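Local atomic coordinates of tungsten-containing formylmethanofuran dehydrogenase 2 subunit C (Methanothermobacter wolfeii, PDB entry 5T5I), a protein that is subunit C of a tungsten-containing formylmethanofuran dehydrogenase, a complex that probably catalyses the reversible fixation of carbon dioxide as formylmethanofuran in methanogenesis. Residues Ile4-Lys9 / Asp24-Lys29; Asn36-Ile39 / Glu44-Lys47. All coordinates share one frame; numbering follows the deposited sequence.

Interaction 1 of 2, residues Ile4-Lys9 / Asp24-Lys29; sequences IILTPK and DVFAGK
Ile4 and Leu6 of strand 3-8 receive the ring of Phe26, which reaches them from the end of helix 23-26. Ile4 supplies two branches: CG2 lies 3.8 Å from Phe26 CE2, and CD1 comes to 4.1 Å from Phe26 CD2, the isoleucine meeting the ring at an oblique slant. Leu6 and Phe26 extend toward each other from opposite directions, with Leu6 CD1 at the ring edge, near its plane, 4.1 Å from Phe26 CZ. With chi1 of Ile4 at -69°, CG1 sits beside the backbone N and CG2 lies opposite that nitrogen, which brings CG2 closest to the ring. All three residues are buried, and the pairing is purely apolar. The backbones stay well apart, 8.7 Å between the CA atoms of Ile4 and Phe26, so the length of the aromatic side chain spans the gap. Strand 3-8 lies between strand 52-56 and strand 66-69, and from 66-69 onward parallel strands follow rung by rung, consistent with a beta-helix that this contact covers near its N-terminal end. Phe26 also touches Ile67 of strand 66-69, together with Ile34 and Ile37. Replacing Phe26 with an alanine would probably leave Ile4 CG2 and Leu6 CD1 without their apolar partner and open a gap between strand and helix. Beyond the ring, the chain leaves the helix through a type II turn, Phe26 to Lys29, with Gly28 at positive phi (79°) and Lys29 N bonded to Phe26 O at 3.2 Å. Lys29 folds back so that NZ donates to Val25 O at 2.8 Å, in the carbonyl plane, tying the turn to the helix end.

Interaction 2 of 2, residues Asn36-Ile39 / Glu44-Lys47; sequences NIQI and EVVK
Ile39 and Val46 form an antiparallel hydrogen-bonded pair, with Ile39 N to Val46 O and Val46 N to Ile39 O both 2.9 Å and nearly straight (173° and 174° at the hydrogen). Gln38 and Lys47 make the adjacent non-hydrogen-bonded pair, where Gln38 CA lies 3.4 Å from Val46 O in a CA-H...O contact. Ile39 and Val46 project from one face of the ribbon, and their side chains cross at a slant, Ile39 CG1 resting 3.6 Å from Val46 CG2. With chi1 at 66°, Ile39 CG1 is wedged between its own backbone nitrogen and carbonyl carbon, a placement that directs it at the valine. Gln38, extended beyond CG, lays its amide group against one methyl of Val45: CD is 3.6 Å from Val45 CG1. The exposed Asn36 and Lys47 run alongside each other, Asn36 OD1 meeting Lys47 CD at 3.5 Å in a nonbonded contact. This is the beta hairpin of strands 38-41 and 44-47. Ala18 packs on Ile39 and Phe51 on Val46, Asp50 OD2 accepts a bond from Lys47 N, and strand 38-41 lies between strands 44-47 and 16-17, while Ile37, just before the strand, packs on Val25 and Phe26 of helix 23-26.

In the fold
From the N terminus, strand 3-8 runs along the end of the rung-like stack; the chain then passes through the short strand 16-17 to helix 23-26, where interaction 1 closes the loop. Helix 31-35 follows, leading to the hairpin, whose two strands interaction 2 joins across a much shorter connection. The closures are therefore in series, neither nested nor crossed, with centres about 13 Å apart. They meet at Ile37, whose CD1 lies 3.6 Å from Phe26 CE1 and also packs against Val25 and Lys29. Phe26 thus packs both against strands 3-8 and 66-69 of the probable beta-helix and against Ile37, which leads into the hairpin.

Interaction 1 of 2, residues Ile4-Lys9 / Asp24-Lys29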
loop_
_atom_site.group_PDB
_atom_site.type_symbol
_atom_site.label_atom_id
_atom_site.label_comp_id
_atom_site.label_asym_id
_atom_site.label_seq_id
_atom_site.Cartn_x
_atom_site.Cartn_y
_atom_site.Cartn_z
ATOM N N ILE C 4 -25.813 -37.282 48.350
ATOM C CA ILE C 4 -26.494 -36.211 49.090
ATOM C C ILE C 4 -26.978 -35.238 48.003
ATOM O O ILE C 4 -26.164 -34.747 47.220
ATOM C CB ILE C 4 -25.576 -35.553 50.161
ATOM C CG1 ILE C 4 -25.295 -36.562 51.298
ATOM C CG2 ILE C 4 -26.216 -34.269 50.727
ATOM C CD1 ILE C 4 -24.056 -36.291 52.094
ATOM N N ILE C 5 -28.300 -35.015 47.926
ATOM C CA ILE C 5 -28.917 -34.197 46.880
ATOM C C ILE C 5 -29.235 -32.802 47.386
ATOM O O ILE C 5 -29.970 -32.663 48.365
ATOM C CB ILE C 5 -30.212 -34.861 46.319
ATOM C CG1 ILE C 5 -30.064 -36.395 46.094
ATOM C CG2 ILE C 5 -30.679 -34.156 45.032
ATOM C CD1 ILE C 5 -28.985 -36.816 45.155
ATOM N N LEU C 6 -28.731 -31.769 46.684
ATOM C CA LEU C 6 -29.028 -30.373 46.974
ATOM C C LEU C 6 -29.893 -29.866 45.825
ATOM O O LEU C 6 -29.424 -29.828 44.690
ATOM C CB LEU C 6 -27.762 -29.506 47.074
ATOM C CG LEU C 6 -26.711 -29.853 48.128
ATOM C CD1 LEU C 6 -25.648 -28.744 48.188
ATOM C CD2 LEU C 6 -27.323 -30.024 49.485
ATOM N N THR C 7 -31.149 -29.505 46.095
ATOM C CA THR C 7 -32.044 -29.012 45.044
ATOM C C THR C 7 -32.177 -27.529 45.278
ATOM O O THR C 7 -32.725 -27.129 46.305
ATOM C CB THR C 7 -33.380 -29.737 45.063
ATOM O OG1 THR C 7 -33.131 -31.139 45.048
ATOM C CG2 THR C 7 -34.256 -29.364 43.880
ATOM N N PRO C 8 -31.632 -26.687 44.388
ATOM C CA PRO C 8 -31.684 -25.248 44.649
ATOM C C PRO C 8 -33.079 -24.651 44.603
ATOM O O PRO C 8 -33.882 -24.995 43.747
ATOM C CB PRO C 8 -30.794 -24.634 43.559
ATOM C CG PRO C 8 -30.620 -25.657 42.549
ATOM C CD PRO C 8 -30.916 -26.994 43.134
ATOM N N LYS C 9 -33.331 -23.710 45.516
ATOM C CA LYS C 9 -34.528 -22.886 45.507
ATOM C C LYS C 9 -34.142 -21.733 44.543
ATOM O O LYS C 9 -33.079 -21.809 43.921
ATOM C CB LYS C 9 -34.842 -22.384 46.927
ATOM C CG LYS C 9 -35.184 -23.529 47.876
ATOM C CD LYS C 9 -35.335 -23.068 49.304
ATOM C CE LYS C 9 -35.690 -24.213 50.221
ATOM N NZ LYS C 9 -35.688 -23.795 51.646
ATOM N N ASP C 24 -15.693 -32.858 52.222
ATOM C CA ASP C 24 -14.947 -32.720 53.486
ATOM C C ASP C 24 -15.808 -32.159 54.641
ATOM O O ASP C 24 -15.646 -32.585 55.784
ATOM C CB ASP C 24 -13.706 -31.840 53.290
ATOM C CG ASP C 24 -12.747 -32.389 52.257
ATOM O OD1 ASP C 24 -13.035 -32.243 51.037
ATOM O OD2 ASP C 24 -11.739 -33.009 52.657
ATOM N N VAL C 25 -16.724 -31.224 54.339
ATOM C CA VAL C 25 -17.609 -30.636 55.348
ATOM C C VAL C 25 -18.828 -31.530 55.562
ATOM O O VAL C 25 -19.287 -31.650 56.690
ATOM C CB VAL C 25 -18.016 -29.194 54.965
ATOM C CG1 VAL C 25 -19.019 -28.607 55.964
ATOM C CG2 VAL C 25 -16.783 -28.300 54.874
ATOM N N PHE C 26 -19.374 -32.127 54.481
ATOM C CA PHE C 26 -20.571 -32.974 54.570
ATOM C C PHE C 26 -20.275 -34.272 55.318
ATOM O O PHE C 26 -21.178 -34.814 55.953
ATOM C CB PHE C 26 -21.157 -33.251 53.170
ATOM C CG PHE C 26 -21.962 -32.131 52.534
ATOM C CD1 PHE C 26 -21.638 -30.794 52.761
ATOM C CD2 PHE C 26 -22.965 -32.413 51.617
ATOM C CE1 PHE C 26 -22.382 -29.769 52.170
ATOM C CE2 PHE C 26 -23.695 -31.388 51.015
ATOM C CZ PHE C 26 -23.391 -30.073 51.289
ATOM N N ALA C 27 -19.004 -34.747 55.296
ATOM C CA ALA C 27 -18.606 -35.982 55.991
ATOM C C ALA C 27 -18.893 -35.928 57.495
ATOM O O ALA C 27 -18.546 -34.946 58.152
ATOM C CB ALA C 27 -17.132 -36.270 55.749
ATOM N N GLY C 28 -19.568 -36.963 57.998
ATOM C CA GLY C 28 -19.918 -37.105 59.407
ATOM C C GLY C 28 -21.118 -36.304 59.883
ATOM O O GLY C 28 -21.409 -36.313 61.080
ATOM N N LYS C 29 -21.833 -35.611 58.972
ATOM C CA LYS C 29 -22.997 -34.796 59.325
ATOM C C LYS C 29 -24.285 -35.456 58.854
ATOM O O LYS C 29 -24.325 -36.040 57.774
ATOM C CB LYS C 29 -22.900 -33.404 58.674
ATOM C CG LYS C 29 -21.829 -32.507 59.264
ATOM C CD LYS C 29 -21.927 -31.090 58.691
ATOM C CE LYS C 29 -20.965 -30.102 59.321
ATOM N NZ LYS C 29 -19.555 -30.574 59.261
#

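Interaction 2 of 2, residues Asn36-Ile39 / Glu44-Lys47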
loop_
_atom_site.group_PDB
_atom_site.type_symbol
_atom_site.label_atom_id
_atom_site.label_comp_id
_atom_site.label_asym_id
_atom_site.label_seq_id
_atom_site.Cartn_x
_atom_site.Cartn_y
_atom_site.Cartn_z
ATOM N N ASN C 36 -27.976 -26.831 58.206
ATOM C CA ASN C 36 -27.471 -25.738 59.052
ATOM C C ASN C 36 -26.063 -25.253 58.677
ATOM O O ASN C 36 -25.562 -24.348 59.340
ATOM C CB ASN C 36 -27.519 -26.145 60.547
ATOM C CG ASN C 36 -28.921 -26.241 61.090
ATOM O OD1 ASN C 36 -29.821 -25.512 60.671
ATOM N ND2 ASN C 36 -29.138 -27.113 62.064
ATOM N N ILE C 37 -25.433 -25.816 57.618
ATOM C CA ILE C 37 -24.108 -25.373 57.175
ATOM C C ILE C 37 -24.203 -23.899 56.778
ATOM O O ILE C 37 -25.128 -23.510 56.061
ATOM C CB ILE C 37 -23.559 -26.269 56.017
ATOM C CG1 ILE C 37 -23.085 -27.627 56.589
ATOM C CG2 ILE C 37 -22.410 -25.586 55.255
ATOM C CD1 ILE C 37 -22.782 -28.694 55.538
ATOM N N GLN C 38 -23.252 -23.084 57.242
ATOM C CA GLN C 38 -23.264 -21.664 56.933
ATOM C C GLN C 38 -22.708 -21.362 55.555
ATOM O O GLN C 38 -21.715 -21.956 55.130
ATOM C CB GLN C 38 -22.483 -20.864 57.984
ATOM C CG GLN C 38 -23.170 -20.876 59.354
ATOM C CD GLN C 38 -22.449 -20.019 60.370
ATOM O OE1 GLN C 38 -21.219 -19.888 60.355
ATOM N NE2 GLN C 38 -23.196 -19.429 61.295
ATOM N N ILE C 39 -23.353 -20.421 54.867
ATOM C CA ILE C 39 -22.905 -19.863 53.587
ATOM C C ILE C 39 -23.098 -18.334 53.648
ATOM O O ILE C 39 -23.822 -17.843 54.517
ATOM C CB ILE C 39 -23.623 -20.501 52.359
ATOM C CG1 ILE C 39 -25.135 -20.177 52.330
ATOM C CG2 ILE C 39 -23.371 -22.018 52.313
ATOM C CD1 ILE C 39 -25.840 -20.592 51.062
ATOM N N GLU C 44 -24.376 -10.914 54.745
ATOM C CA GLU C 44 -25.080 -11.675 55.783
ATOM C C GLU C 44 -24.692 -13.145 55.707
ATOM O O GLU C 44 -24.506 -13.674 54.610
ATOM C CB GLU C 44 -26.602 -11.601 55.595
ATOM C CG GLU C 44 -27.214 -10.261 55.962
ATOM C CD GLU C 44 -28.731 -10.229 55.875
ATOM O OE1 GLU C 44 -29.344 -11.281 55.576
ATOM O OE2 GLU C 44 -29.308 -9.139 56.102
ATOM N N VAL C 45 -24.616 -13.803 56.876
ATOM C CA VAL C 45 -24.354 -15.232 57.003
ATOM C C VAL C 45 -25.751 -15.890 57.026
ATOM O O VAL C 45 -26.606 -15.466 57.804
ATOM C CB VAL C 45 -23.560 -15.560 58.304
ATOM C CG1 VAL C 45 -23.344 -17.064 58.458
ATOM C CG2 VAL C 45 -22.218 -14.837 58.340
ATOM N N VAL C 46 -25.982 -16.899 56.174
ATOM C CA VAL C 46 -27.266 -17.620 56.112
ATOM C C VAL C 46 -26.996 -19.114 56.186
ATOM O O VAL C 46 -25.848 -19.531 56.164
ATOM C CB VAL C 46 -28.111 -17.244 54.854
ATOM C CG1 VAL C 46 -28.481 -15.766 54.864
ATOM C CG2 VAL C 46 -27.403 -17.624 53.551
ATOM N N LYS C 47 -28.057 -19.914 56.271
ATOM C CA LYS C 47 -27.968 -21.378 56.329
ATOM C C LYS C 47 -28.119 -21.962 54.935
ATOM O O LYS C 47 -28.892 -21.435 54.132
ATOM C CB LYS C 47 -29.070 -21.939 57.244
ATOM C CG LYS C 47 -28.847 -21.613 58.714
ATOM C CD LYS C 47 -29.967 -22.143 59.602
ATOM C CE LYS C 47 -31.284 -21.424 59.408
ATOM N NZ LYS C 47 -32.051 -21.311 60.680
#